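Local coordinates for DUF309 domain-containing protein (Thermus thermophilus, PDB 2CWY) that is of unknown function but folds into a compact, all-helical single chain that represents the DUF309 family, at residues 48-51 and 52-56; 9-13 and 14-18. One frame throughout, in Å; residues are numbered along the deposited sequence.

Contact 1: residues 48-51 and 52-56; sequences ALHQ and RRLGR
A Schellman motif closes helix 33-53, and Q51 and R56 carry it, meeting through both backbone and side chain. The motif is identified by two backbone bonds: R56 N reaches back to Q51 O at 2.9 Å, while G55 N bonds R52 O. G55 has the positive phi (73°) of the C-prime residue, which takes the chain out of the helix. Before the turn, R52 N to A48 O and R53 N to L49 O are the last regular helical bonds; L54 N makes weak ones to H50 O and Q51 O. The Q51 side chain bends at chi2 (-61°), which brings OE1 over to R56, where NE donates to it at 2.8 Å. That bond is nearly straight (161° at the hydrogen) and lies in the planes of both groups, although amide and guanidinium stand almost perpendicular. OE1 also rests 3.5 Å from R56 CB. With an alanine here in place of the glutamine, R56 NE is likely to lose this acceptor and the guanidinium to turn more freely. One turn apart, L54 lays CD1 against the H50 ring, 3.6 Å from NE2. The R52 chain reaches helix 81-92, where its NH2 bonds L92 O. The whole is a glycine-terminated helix C-cap of the Schellman type, with a side-chain bond added from Q51 to R56.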
ATOM      1  N   ALA A  48       4.991   1.423   5.949  1.00  7.79           N
ATOM      2  CA  ALA A  48       6.074   2.403   5.992  1.00  8.27           C
ATOM      3  C   ALA A  48       5.622   3.659   6.727  1.00  9.08           C
ATOM      4  O   ALA A  48       6.329   4.172   7.593  1.00  6.92           O
ATOM      5  CB  ALA A  48       6.507   2.770   4.577  1.00  8.98           C
ATOM      6  N   LEU A  49       4.437   4.156   6.384  1.00  8.10           N
ATOM      7  CA  LEU A  49       3.942   5.359   7.031  1.00  8.08           C
ATOM      8  C   LEU A  49       3.632   5.141   8.506  1.00  8.80           C
ATOM      9  O   LEU A  49       3.833   6.048   9.325  1.00  7.34           O
ATOM     10  CB  LEU A  49       2.712   5.887   6.287  1.00  9.53           C
ATOM     11  CG  LEU A  49       3.036   6.272   4.844  1.00 12.28           C
ATOM     12  CD1 LEU A  49       1.775   6.796   4.172  1.00 14.53           C
ATOM     13  CD2 LEU A  49       4.131   7.328   4.813  1.00 14.52           C
ATOM     14  N   HIS A  50       3.152   3.943   8.847  1.00  6.67           N
ATOM     15  CA  HIS A  50       2.853   3.612  10.239  1.00  7.50           C
ATOM     16  C   HIS A  50       4.168   3.616  11.029  1.00  6.55           C
ATOM     17  O   HIS A  50       4.241   4.176  12.122  1.00  8.18           O
ATOM     18  CB  HIS A  50       2.203   2.231  10.339  1.00  8.37           C
ATOM     19  CG  HIS A  50       2.015   1.755  11.749  1.00 11.77           C
ATOM     20  ND1 HIS A  50       1.171   2.380  12.641  1.00 13.48           N
ATOM     21  CD2 HIS A  50       2.592   0.737  12.427  1.00 12.45           C
ATOM     22  CE1 HIS A  50       1.237   1.769  13.811  1.00 13.74           C
ATOM     23  NE2 HIS A  50       2.093   0.768  13.709  1.00 15.59           N
ATOM     24  N   GLN A  51       5.207   2.995  10.475  1.00  7.97           N
ATOM     25  CA  GLN A  51       6.494   2.967  11.159  1.00  8.65           C
ATOM     26  C   GLN A  51       7.016   4.370  11.404  1.00  8.14           C
ATOM     27  O   GLN A  51       7.522   4.665  12.476  1.00  7.18           O
ATOM     28  CB  GLN A  51       7.528   2.178  10.357  1.00 10.49           C
ATOM     29  CG  GLN A  51       7.326   0.663  10.415  1.00 11.07           C
ATOM     30  CD  GLN A  51       7.442   0.111  11.825  1.00 13.52           C
ATOM     31  OE1 GLN A  51       8.485   0.231  12.462  1.00 14.01           O
ATOM     32  NE2 GLN A  51       6.370  -0.509  12.312  1.00 12.89           N
ATOM     33  N   ARG A  52       6.882   5.241  10.412  1.00  9.03           N
ATOM     34  CA  ARG A  52       7.382   6.596  10.568  1.00 10.96           C
ATOM     35  C   ARG A  52       6.608   7.395  11.610  1.00 12.74           C
ATOM     36  O   ARG A  52       7.166   8.272  12.268  1.00 13.32           O
ATOM     37  CB  ARG A  52       7.429   7.285   9.198  1.00 11.19           C
ATOM     38  CG  ARG A  52       8.652   6.776   8.410  1.00 12.32           C
ATOM     39  CD  ARG A  52       9.927   7.486   8.905  1.00 14.69           C
ATOM     40  NE  ARG A  52       9.796   8.887   8.552  1.00 16.38           N
ATOM     41  CZ  ARG A  52      10.174   9.410   7.390  1.00 13.68           C
ATOM     42  NH1 ARG A  52       9.959  10.689   7.160  1.00 16.16           N
ATOM     43  NH2 ARG A  52      10.833   8.688   6.495  1.00 14.98           N
ATOM     44  N   ARG A  53       5.337   7.067  11.792  1.00 12.49           N
ATOM     45  CA  ARG A  53       4.529   7.742  12.802  1.00 16.80           C
ATOM     46  C   ARG A  53       5.054   7.398  14.191  1.00 15.98           C
ATOM     47  O   ARG A  53       4.877   8.163  15.152  1.00 15.33           O
ATOM     48  CB  ARG A  53       3.072   7.303  12.701  1.00 19.70           C
ATOM     49  CG  ARG A  53       2.202   8.200  11.861  1.00 26.86           C
ATOM     50  CD  ARG A  53       0.754   7.835  12.118  1.00 31.16           C
ATOM     51  NE  ARG A  53      -0.175   8.704  11.411  1.00 36.16           N
ATOM     52  CZ  ARG A  53      -1.494   8.607  11.511  1.00 36.61           C
ATOM     53  NH1 ARG A  53      -2.030   7.679  12.293  1.00 38.18           N
ATOM     54  NH2 ARG A  53      -2.278   9.434  10.831  1.00 39.07           N
ATOM     55  N   LEU A  54       5.696   6.239  14.299  1.00 14.08           N
ATOM     56  CA  LEU A  54       6.263   5.800  15.570  1.00 14.48           C
ATOM     57  C   LEU A  54       7.725   6.232  15.698  1.00 12.44           C
ATOM     58  O   LEU A  54       8.411   5.840  16.642  1.00 11.38           O
ATOM     59  CB  LEU A  54       6.168   4.268  15.691  1.00 15.90           C
ATOM     60  CG  LEU A  54       4.747   3.702  15.614  1.00 17.68           C
ATOM     61  CD1 LEU A  54       4.795   2.194  15.572  1.00 20.11           C
ATOM     62  CD2 LEU A  54       3.946   4.185  16.808  1.00 19.06           C
ATOM     63  N   GLY A  55       8.189   7.043  14.748  1.00 11.93           N
ATOM     64  CA  GLY A  55       9.565   7.509  14.755  1.00 13.14           C
ATOM     65  C   GLY A  55      10.550   6.419  14.362  1.00 13.69           C
ATOM     66  O   GLY A  55      11.719   6.441  14.758  1.00 12.54           O
ATOM     67  N   ARG A  56      10.072   5.455  13.583  1.00 11.44           N
ATOM     68  CA  ARG A  56      10.896   4.332  13.138  1.00 12.19           C
ATOM     69  C   ARG A  56      11.070   4.388  11.619  1.00 10.76           C
ATOM     70  O   ARG A  56      10.267   4.995  10.922  1.00 10.52           O
ATOM     71  CB  ARG A  56      10.236   3.017  13.575  1.00 13.60           C
ATOM     72  CG  ARG A  56      10.140   2.884  15.100  1.00 14.06           C
ATOM     73  CD  ARG A  56       9.241   1.725  15.534  1.00 16.00           C
ATOM     74  NE  ARG A  56       9.681   0.437  14.997  1.00 18.04           N
ATOM     75  CZ  ARG A  56      10.516  -0.395  15.615  1.00 22.20           C
ATOM     76  NH1 ARG A  56      10.859  -1.543  15.041  1.00 22.35           N
ATOM     77  NH2 ARG A  56      10.995  -0.085  16.816  1.00 22.04           N
TER

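Contact 2: residues 9-13 and 14-18; sequences LGLWR and AGRYY
W12 and Y17 meet as a T-shaped pair: the edge of the tyrosine points into the face of the indole. The planes stand at 82°, with the centroids of the Y17 ring and the five-membered ring of W12 5.3 Å apart. Y17 CE1 sits over the indole, 4.0 Å from W12 CE2. The indole is brought there by a first torsion that sets W12 CG anti to the backbone N (chi1 -178°). A water then links the two residues by a second route, donating to W12 O at 2.7 Å and hydrogen-bonding Y17 OH at 2.6 Å, so the phenol is tied to the end of the helix that carries the indole.

Between these residues the backbone makes a Schellman motif, with G15, at positive phi, as C-prime residue. R16 N bonds L11 O at 2.9 Å and 160°, and G15 N bonds W12 O at 3.0 Å. W12 O thus accepts from both G15 N and the water. G15 also backs the tyrosine, its C lying 4.2 Å above one face of the Y17 ring. Beside the motif, the R16 chain, bent at chi2 and chi3, crosses L11 and brings NH1 to 3.7 Å from L11 CD2, a van der Waals contact of the guanidinium end with the leucine methyl.

The turn joins helix 5-13 to helix 17-30, whose V20 and V23 meet L11. W12 packs on L45 and L49 of helix 33-53 and L84 of helix 81-92, where its NE1 bonds E87 OE1; Y17 lies against L49 and R53 of the former and R91 of the latter.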
ATOM      1  N   LEU A   9      -9.022   3.871   0.790  1.00  9.75           N
ATOM      2  CA  LEU A   9      -8.389   5.180   0.683  1.00 12.11           C
ATOM      3  C   LEU A   9      -8.977   6.118   1.740  1.00 11.98           C
ATOM      4  O   LEU A   9      -8.343   7.099   2.135  1.00 10.69           O
ATOM      5  CB  LEU A   9      -8.578   5.738  -0.730  1.00 11.12           C
ATOM      6  CG  LEU A   9      -7.859   4.906  -1.794  1.00 12.10           C
ATOM      7  CD1 LEU A   9      -8.131   5.481  -3.173  1.00 15.89           C
ATOM      8  CD2 LEU A   9      -6.366   4.882  -1.491  1.00 13.90           C
ATOM      9  N   GLY A  10     -10.186   5.797   2.196  1.00 10.89           N
ATOM     10  CA  GLY A  10     -10.827   6.583   3.237  1.00 12.52           C
ATOM     11  C   GLY A  10     -10.034   6.418   4.522  1.00 11.77           C
ATOM     12  O   GLY A  10      -9.765   7.389   5.232  1.00 10.68           O
ATOM     13  N   LEU A  11      -9.655   5.181   4.829  1.00 11.93           N
ATOM     14  CA  LEU A  11      -8.859   4.909   6.025  1.00 11.82           C
ATOM     15  C   LEU A  11      -7.517   5.621   5.894  1.00 12.43           C
ATOM     16  O   LEU A  11      -7.026   6.233   6.849  1.00 10.87           O
ATOM     17  CB  LEU A  11      -8.596   3.407   6.169  1.00 10.76           C
ATOM     18  CG  LEU A  11      -9.808   2.501   6.375  1.00 10.59           C
ATOM     19  CD1 LEU A  11      -9.384   1.054   6.126  1.00 11.01           C
ATOM     20  CD2 LEU A  11     -10.360   2.674   7.792  1.00 11.51           C
ATOM     21  N   TRP A  12      -6.925   5.521   4.707  1.00 11.90           N
ATOM     22  CA  TRP A  12      -5.632   6.148   4.428  1.00 12.11           C
ATOM     23  C   TRP A  12      -5.692   7.662   4.631  1.00 10.66           C
ATOM     24  O   TRP A  12      -4.786   8.252   5.231  1.00 10.79           O
ATOM     25  CB  TRP A  12      -5.210   5.844   2.993  1.00 10.78           C
ATOM     26  CG  TRP A  12      -3.860   6.395   2.592  1.00 14.67           C
ATOM     27  CD1 TRP A  12      -3.538   7.708   2.352  1.00 15.69           C
ATOM     28  CD2 TRP A  12      -2.661   5.643   2.352  1.00 13.39           C
ATOM     29  NE1 TRP A  12      -2.219   7.813   1.976  1.00 15.08           N
ATOM     30  CE2 TRP A  12      -1.659   6.562   1.967  1.00 14.73           C
ATOM     31  CE3 TRP A  12      -2.337   4.280   2.424  1.00 15.50           C
ATOM     32  CZ2 TRP A  12      -0.353   6.163   1.650  1.00 13.93           C
ATOM     33  CZ3 TRP A  12      -1.030   3.884   2.108  1.00 13.45           C
ATOM     34  CH2 TRP A  12      -0.061   4.823   1.727  1.00 16.30           C
ATOM     35  N   ARG A  13      -6.749   8.281   4.117  1.00 10.62           N
ATOM     36  CA  ARG A  13      -6.935   9.729   4.249  1.00 12.59           C
ATOM     37  C   ARG A  13      -7.103  10.130   5.707  1.00 11.67           C
ATOM     38  O   ARG A  13      -6.716  11.233   6.113  1.00 11.89           O
ATOM     39  CB  ARG A  13      -8.164  10.182   3.453  1.00 15.50           C
ATOM     40  CG  ARG A  13      -7.926  10.270   1.962  1.00 21.92           C
ATOM     41  CD  ARG A  13      -9.113  10.902   1.274  1.00 26.94           C
ATOM     42  NE  ARG A  13     -10.190   9.945   1.043  1.00 31.80           N
ATOM     43  CZ  ARG A  13     -10.302   9.205  -0.056  1.00 32.08           C
ATOM     44  NH1 ARG A  13      -9.400   9.318  -1.025  1.00 34.12           N
ATOM     45  NH2 ARG A  13     -11.316   8.354  -0.183  1.00 34.09           N
ATOM     46  N   ALA A  14      -7.689   9.235   6.493  1.00 11.09           N
ATOM     47  CA  ALA A  14      -7.884   9.492   7.916  1.00 12.80           C
ATOM     48  C   ALA A  14      -6.644   9.113   8.740  1.00 13.16           C
ATOM     49  O   ALA A  14      -6.671   9.156   9.975  1.00 13.59           O
ATOM     50  CB  ALA A  14      -9.109   8.741   8.423  1.00 11.99           C
ATOM     51  N   GLY A  15      -5.564   8.739   8.056  1.00 12.23           N
ATOM     52  CA  GLY A  15      -4.329   8.380   8.743  1.00 13.69           C
ATOM     53  C   GLY A  15      -4.317   7.049   9.483  1.00 13.25           C
ATOM     54  O   GLY A  15      -3.485   6.822  10.373  1.00 11.90           O
ATOM     55  N   ARG A  16      -5.235   6.163   9.123  1.00 12.22           N
ATOM     56  CA  ARG A  16      -5.323   4.850   9.749  1.00 11.28           C
ATOM     57  C   ARG A  16      -4.526   3.834   8.934  1.00 10.67           C
ATOM     58  O   ARG A  16      -5.078   2.887   8.382  1.00  9.96           O
ATOM     59  CB  ARG A  16      -6.788   4.432   9.852  1.00 11.66           C
ATOM     60  CG  ARG A  16      -7.585   5.351  10.783  1.00 18.10           C
ATOM     61  CD  ARG A  16      -8.282   4.545  11.871  1.00 23.09           C
ATOM     62  NE  ARG A  16      -9.514   3.938  11.385  1.00 25.44           N
ATOM     63  CZ  ARG A  16     -10.079   2.854  11.912  1.00 26.41           C
ATOM     64  NH1 ARG A  16     -11.208   2.386  11.398  1.00 26.00           N
ATOM     65  NH2 ARG A  16      -9.507   2.228  12.937  1.00 28.83           N
ATOM     66  N   TYR A  17      -3.222   4.056   8.870  1.00  9.71           N
ATOM     67  CA  TYR A  17      -2.320   3.204   8.101  1.00 10.03           C
ATOM     68  C   TYR A  17      -2.279   1.748   8.530  1.00 11.31           C
ATOM     69  O   TYR A  17      -2.260   0.851   7.687  1.00  9.67           O
ATOM     70  CB  TYR A  17      -0.907   3.780   8.137  1.00 10.07           C
ATOM     71  CG  TYR A  17      -0.834   5.204   7.643  1.00 12.10           C
ATOM     72  CD1 TYR A  17      -1.298   5.552   6.364  1.00 13.19           C
ATOM     73  CD2 TYR A  17      -0.305   6.210   8.450  1.00 11.78           C
ATOM     74  CE1 TYR A  17      -1.235   6.871   5.911  1.00 14.09           C
ATOM     75  CE2 TYR A  17      -0.237   7.527   8.010  1.00 12.61           C
ATOM     76  CZ  TYR A  17      -0.698   7.852   6.745  1.00 14.80           C
ATOM     77  OH  TYR A  17      -0.603   9.160   6.321  1.00 16.70           O
ATOM     78  N   TYR A  18      -2.265   1.504   9.834  1.00 12.54           N
ATOM     79  CA  TYR A  18      -2.219   0.129  10.310  1.00 15.11           C
ATOM     80  C   TYR A  18      -3.540  -0.577   9.962  1.00 14.35           C
ATOM     81  O   TYR A  18      -3.562  -1.765   9.646  1.00 12.03           O
ATOM     82  CB  TYR A  18      -1.954   0.114  11.821  1.00 17.29           C
ATOM     83  CG  TYR A  18      -1.190  -1.107  12.299  1.00 20.14           C
ATOM     84  CD1 TYR A  18      -0.693  -1.171  13.598  1.00 19.88           C
ATOM     85  CD2 TYR A  18      -0.964  -2.192  11.451  1.00 19.91           C
ATOM     86  CE1 TYR A  18       0.012  -2.290  14.048  1.00 23.76           C
ATOM     87  CE2 TYR A  18      -0.259  -3.319  11.889  1.00 22.76           C
ATOM     88  CZ  TYR A  18       0.226  -3.358  13.188  1.00 22.92           C
ATOM     89  OH  TYR A  18       0.927  -4.464  13.628  1.00 23.82           O
TER
HETATM   90  O   HOH W   1      -2.807  10.052   5.209  1.00 17.47           O

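Overall arrangement
Contact 2 comes first along the chain, at the turn from helix 5-13 into helix 17-30; contact 1 follows at the C-terminal end of helix 33-53, the next helix after 17-30. Their centres are about 14 Å apart, yet their residues touch. L49 CD1 of contact 1 approaches W12 CZ2 of contact 2 at 3.4 Å and also packs on Y17, while the ring of H50 meets that of Y18 with the planes at about 35°. The last turn of helix 33-53 therefore packs against the turn that joins helix 5-13 to helix 17-30, with helix 81-92 touching both. Both lie within the DUF309 range, and this packing joins three successive helices of the family region.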